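Carboxypeptidase 1 (Deinococcus radiodurans str. R1, PDB 5GIV) probably removes amino acids one at a time from the C-terminus of peptides, with broad specificity, as a zinc-dependent carboxypeptidase of the M32 family. Local coordinates at residues P101-F104 with V105-F108; D93-K96 with A97-P101. One frame throughout, in Å; residues are numbered along the deposited sequence.

Contact 2 comes first along the chain, at the C-terminal end of helix 81-99; contact 1 follows directly as the opening turns of helix 102-122. The two share Pro101, and their centres lie 12 Å apart. Together they describe one helix-to-helix corner, in which the chain leaves helical geometry at Ile100 and re-enters it after Pro101. Across the corner the CG2 methyls of Ile100 and Val105 pack 3.9 Å apart. Both contacts sit at the surface, on the same side of the chain's centre, contact 1 about 26 Å and contact 2 about 24 Å from it. They belong to the largely helical body of the M32 fold, away from the zinc site formed by His266, His270 and Glu296.

Contact 1 (P101-F104 with V105-F108); sequences PAEF and VREF
Val105 closes the first turn of helix 102-122: its backbone N donates to Pro101 O (3.0 Å), the carbonyl of the N-cap residue. Its CG2, beside the backbone N and anti to the carbonyl carbon, lies 3.3 Å from the same Pro101 O, and CB rests on Ala102 O. Arg106 makes the next i to i+4 bond, to Ala102 O, and then folds its side chain back toward the start of the helix. The bend at chi3 (-65°) lays the guanidinium over that carbonyl, with Ala102 O 3.7 Å above the centre of one face, and brings NH1 to 3.8 Å from Ala102 CB. At the guanidinium edge, Arg106 NH2 donates to Glu103 OE1 (2.9 Å), nearly in plane and on the anti lone pair of the carboxylate, while NE makes a weak, longer bond to the same oxygen. A water closes the bridge, donating to OE1 and accepting from NE. The carboxylate and guanidinium planes are 38° apart. Glu107 contributes its backbone N, bonded to Glu103 O, and its CB packs against the carbonyls of Glu103 and Phe104. Phe108 N bonds to Phe104 O, and the two side chains lie side by side, pointing the same way. Their ring planes are 75° apart and meet obliquely, Phe108 CD2 at 3.7 Å from Phe104 CE2. Phe104 is buried against Leu141 and Ala145 of helix 128-147 and edge-to-face with Tyr148, whereas Phe108 reaches Ser142 and Pro414. The helix start is thus amphipathic: phenylalanines face the protein, and on the exposed side Arg106 holds the Glu103 carboxylate through the single oxygen OE1. Glu103, in the first turn, would probably also interact favourably with the positive end of the helix dipole.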
loop_
_atom_site.group_PDB
_atom_site.type_symbol
_atom_site.label_atom_id
_atom_site.label_comp_id
_atom_site.label_asym_id
_atom_site.label_seq_id
_atom_site.Cartn_x
_atom_site.Cartn_y
_atom_site.Cartn_z
ATOM N N PRO A 101 -11.147 -18.877 23.091
ATOM C CA PRO A 101 -10.572 -19.962 22.286
ATOM C C PRO A 101 -10.330 -19.536 20.846
ATOM O O PRO A 101 -11.137 -18.815 20.250
ATOM C CB PRO A 101 -11.636 -21.066 22.369
ATOM C CG PRO A 101 -12.422 -20.760 23.593
ATOM C CD PRO A 101 -12.418 -19.266 23.728
ATOM N N ALA A 102 -9.209 -20.003 20.283
ATOM C CA ALA A 102 -8.871 -19.674 18.900
ATOM C C ALA A 102 -9.968 -20.115 17.935
ATOM O O ALA A 102 -10.242 -19.432 16.940
ATOM C CB ALA A 102 -7.537 -20.310 18.514
ATOM N N GLU A 103 -10.604 -21.256 18.205
ATOM C CA GLU A 103 -11.725 -21.682 17.374
ATOM C C GLU A 103 -12.785 -20.592 17.296
ATOM O O GLU A 103 -13.258 -20.234 16.212
ATOM C CB GLU A 103 -12.331 -22.970 17.928
ATOM C CG GLU A 103 -12.223 -24.147 16.989
ATOM C CD GLU A 103 -12.567 -23.780 15.555
ATOM O OE1 GLU A 103 -11.633 -23.470 14.774
ATOM O OE2 GLU A 103 -13.774 -23.785 15.213
ATOM N N PHE A 104 -13.167 -20.053 18.453
ATOM C CA PHE A 104 -14.204 -19.029 18.507
ATOM C C PHE A 104 -13.758 -17.749 17.810
ATOM O O PHE A 104 -14.572 -17.060 17.192
ATOM C CB PHE A 104 -14.581 -18.743 19.957
ATOM C CG PHE A 104 -15.697 -17.765 20.100
ATOM C CD1 PHE A 104 -17.013 -18.202 20.086
ATOM C CD2 PHE A 104 -15.444 -16.417 20.243
ATOM C CE1 PHE A 104 -18.052 -17.316 20.219
ATOM C CE2 PHE A 104 -16.479 -15.524 20.371
ATOM C CZ PHE A 104 -17.785 -15.972 20.359
ATOM N N VAL A 105 -12.479 -17.394 17.929
ATOM C CA VAL A 105 -11.984 -16.202 17.247
ATOM C C VAL A 105 -12.225 -16.317 15.750
ATOM O O VAL A 105 -12.708 -15.381 15.105
ATOM C CB VAL A 105 -10.490 -15.991 17.554
ATOM C CG1 VAL A 105 -9.942 -14.792 16.770
ATOM C CG2 VAL A 105 -10.267 -15.842 19.051
ATOM N N ARG A 106 -11.911 -17.485 15.182
ATOM C CA ARG A 106 -12.063 -17.693 13.744
ATOM C C ARG A 106 -13.527 -17.727 13.327
ATOM O O ARG A 106 -13.894 -17.158 12.292
ATOM C CB ARG A 106 -11.347 -18.979 13.327
ATOM C CG ARG A 106 -9.821 -18.853 13.289
ATOM C CD ARG A 106 -9.179 -20.103 12.709
ATOM N NE ARG A 106 -9.408 -21.255 13.575
ATOM C CZ ARG A 106 -8.582 -21.636 14.545
ATOM N NH1 ARG A 106 -7.456 -20.963 14.766
ATOM N NH2 ARG A 106 -8.881 -22.695 15.290
ATOM N N GLU A 107 -14.377 -18.395 14.106
ATOM C CA GLU A 107 -15.791 -18.460 13.752
ATOM C C GLU A 107 -16.409 -17.065 13.728
ATOM O O GLU A 107 -17.093 -16.691 12.771
ATOM C CB GLU A 107 -16.542 -19.377 14.723
ATOM C CG GLU A 107 -18.012 -19.555 14.366
ATOM C CD GLU A 107 -18.846 -20.140 15.496
ATOM O OE1 GLU A 107 -18.330 -20.262 16.629
ATOM O OE2 GLU A 107 -20.024 -20.489 15.244
ATOM N N PHE A 108 -16.182 -16.284 14.785
ATOM C CA PHE A 108 -16.710 -14.924 14.843
ATOM C C PHE A 108 -16.149 -14.073 13.705
ATOM O O PHE A 108 -16.886 -13.337 13.038
ATOM C CB PHE A 108 -16.379 -14.307 16.208
ATOM C CG PHE A 108 -17.340 -13.234 16.649
ATOM C CD1 PHE A 108 -18.208 -12.643 15.754
ATOM C CD2 PHE A 108 -17.379 -12.829 17.971
ATOM C CE1 PHE A 108 -19.091 -11.663 16.170
ATOM C CE2 PHE A 108 -18.261 -11.847 18.389
ATOM C CZ PHE A 108 -19.115 -11.267 17.486
HETATM O O HOH W 1 -11.514 -22.817 12.097
#

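Contact 2 (D93-K96 with A97-P101); sequences DFEK and ATRIP
Arg99 grips Glu95 side-on, with NE (2.8 Å) and NH2 (2.9 Å) both donating to the one oxygen OE2. In this i to i+4 salt bridge both N-H...O bonds are well off straight, and the carboxylate and guanidinium planes stand 59° apart. Bends at chi2 and chi3 curl the arginine head back toward the preceding helical turn to meet OE2 on the anti side. Arg99 NH2 also bridges to Glu151, and NH1 donates to Tyr148 O, so the head is shared between its own helix and the chain that follows helix 128-147. With an alanine in place of Arg99, Glu95 and Glu151 would probably lose their shared positive partner, and Tyr148 O this donor. In the backbone, Ala97 N to Asp93 O (2.9 Å) and Thr98 N to Phe94 O (3.1 Å) keep the i to i+4 pattern, but Arg99 N makes only weak bonds, to the carbonyls of both Glu95 and Lys96, as the helix runs out. Thr98 OG1 lies between its own backbone N and carbonyl carbon (chi1 60°), which turns the hydroxyl to the helix backbone, 2.9 Å from Phe94 O and 3.2 Å from Glu95 O. The same rotation sets CG2 over one face of the Phe94 ring, toward its rim, in a CH-pi contact 3.9 Å from the centroid. Ala97 CB packs on Asp93 O. Around these last two turns of helix 81-99, Ala97 and Thr98 touch Thr62 at the end of helix 43-62, Asp93 is salt-bridged to Arg468, and Lys96, Arg99 and Ile100 pack on Phe149, just beyond helix 128-147.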
loop_
_atom_site.group_PDB
_atom_site.type_symbol
_atom_site.label_atom_id
_atom_site.label_comp_id
_atom_site.label_asym_id
_atom_site.label_seq_id
_atom_site.Cartn_x
_atom_site.Cartn_y
_atom_site.Cartn_z
ATOM N N ASP A 93 -3.139 -7.904 27.983
ATOM C CA ASP A 93 -3.436 -8.287 26.605
ATOM C C ASP A 93 -3.307 -9.795 26.443
ATOM O O ASP A 93 -4.157 -10.445 25.822
ATOM C CB ASP A 93 -2.494 -7.581 25.624
ATOM C CG ASP A 93 -2.619 -6.063 25.653
ATOM O OD1 ASP A 93 -3.615 -5.525 26.189
ATOM O OD2 ASP A 93 -1.711 -5.400 25.106
ATOM N N PHE A 94 -2.261 -10.377 27.026
ATOM C CA PHE A 94 -2.089 -11.821 26.941
ATOM C C PHE A 94 -3.251 -12.554 27.601
ATOM O O PHE A 94 -3.689 -13.605 27.115
ATOM C CB PHE A 94 -0.763 -12.231 27.574
ATOM C CG PHE A 94 -0.431 -13.679 27.381
ATOM C CD1 PHE A 94 -0.876 -14.633 28.281
ATOM C CD2 PHE A 94 0.323 -14.091 26.295
ATOM C CE1 PHE A 94 -0.566 -15.974 28.101
ATOM C CE2 PHE A 94 0.632 -15.430 26.110
ATOM C CZ PHE A 94 0.188 -16.367 27.012
ATOM N N GLU A 95 -3.748 -12.033 28.724
ATOM C CA GLU A 95 -4.878 -12.667 29.392
ATOM C C GLU A 95 -6.102 -12.718 28.485
ATOM O O GLU A 95 -6.656 -13.794 28.234
ATOM C CB GLU A 95 -5.194 -11.919 30.686
ATOM C CG GLU A 95 -6.472 -12.364 31.380
ATOM C CD GLU A 95 -6.384 -13.780 31.894
ATOM O OE1 GLU A 95 -5.243 -14.272 32.065
ATOM O OE2 GLU A 95 -7.445 -14.391 32.148
ATOM N N LYS A 96 -6.522 -11.567 27.949
ATOM C CA LYS A 96 -7.729 -11.554 27.120
ATOM C C LYS A 96 -7.523 -12.313 25.815
ATOM O O LYS A 96 -8.447 -12.974 25.328
ATOM C CB LYS A 96 -8.204 -10.122 26.857
ATOM C CG LYS A 96 -7.165 -9.163 26.344
ATOM C CD LYS A 96 -7.699 -7.737 26.408
ATOM C CE LYS A 96 -8.001 -7.296 27.841
ATOM N NZ LYS A 96 -8.625 -5.929 27.854
ATOM N N ALA A 97 -6.320 -12.246 25.237
ATOM C CA ALA A 97 -6.100 -12.908 23.954
ATOM C C ALA A 97 -6.190 -14.421 24.089
ATOM O O ALA A 97 -6.634 -15.097 23.153
ATOM C CB ALA A 97 -4.750 -12.507 23.372
ATOM N N THR A 98 -5.792 -14.970 25.243
ATOM C CA THR A 98 -5.868 -16.409 25.461
ATOM C C THR A 98 -7.175 -16.827 26.112
ATOM O O THR A 98 -7.518 -18.013 26.078
ATOM C CB THR A 98 -4.707 -16.899 26.347
ATOM O OG1 THR A 98 -4.743 -16.239 27.627
ATOM C CG2 THR A 98 -3.370 -16.638 25.676
ATOM N N ARG A 99 -7.923 -15.881 26.677
ATOM C CA ARG A 99 -9.186 -16.223 27.319
ATOM C C ARG A 99 -10.172 -16.785 26.304
ATOM O O ARG A 99 -10.954 -17.688 26.619
ATOM C CB ARG A 99 -9.776 -14.990 28.002
ATOM C CG ARG A 99 -11.019 -15.280 28.830
ATOM C CD ARG A 99 -10.634 -15.823 30.206
ATOM N NE ARG A 99 -9.975 -14.788 31.003
ATOM C CZ ARG A 99 -10.615 -13.910 31.772
ATOM N NH1 ARG A 99 -11.938 -13.933 31.868
ATOM N NH2 ARG A 99 -9.931 -12.998 32.446
ATOM N N ILE A 100 -10.174 -16.241 25.092
ATOM C CA ILE A 100 -11.141 -16.618 24.068
ATOM C C ILE A 100 -10.516 -17.712 23.210
ATOM O O ILE A 100 -9.434 -17.491 22.640
ATOM C CB ILE A 100 -11.558 -15.413 23.214
ATOM C CG1 ILE A 100 -12.049 -14.281 24.120
ATOM C CG2 ILE A 100 -12.626 -15.820 22.195
ATOM C CD1 ILE A 100 -12.389 -13.011 23.377
ATOM N N PRO A 101 -11.147 -18.877 23.091
ATOM C CA PRO A 101 -10.572 -19.962 22.286
ATOM C C PRO A 101 -10.330 -19.536 20.846
ATOM O O PRO A 101 -11.137 -18.815 20.250
ATOM C CB PRO A 101 -11.636 -21.066 22.369
ATOM C CG PRO A 101 -12.422 -20.760 23.593
ATOM C CD PRO A 101 -12.418 -19.266 23.728
#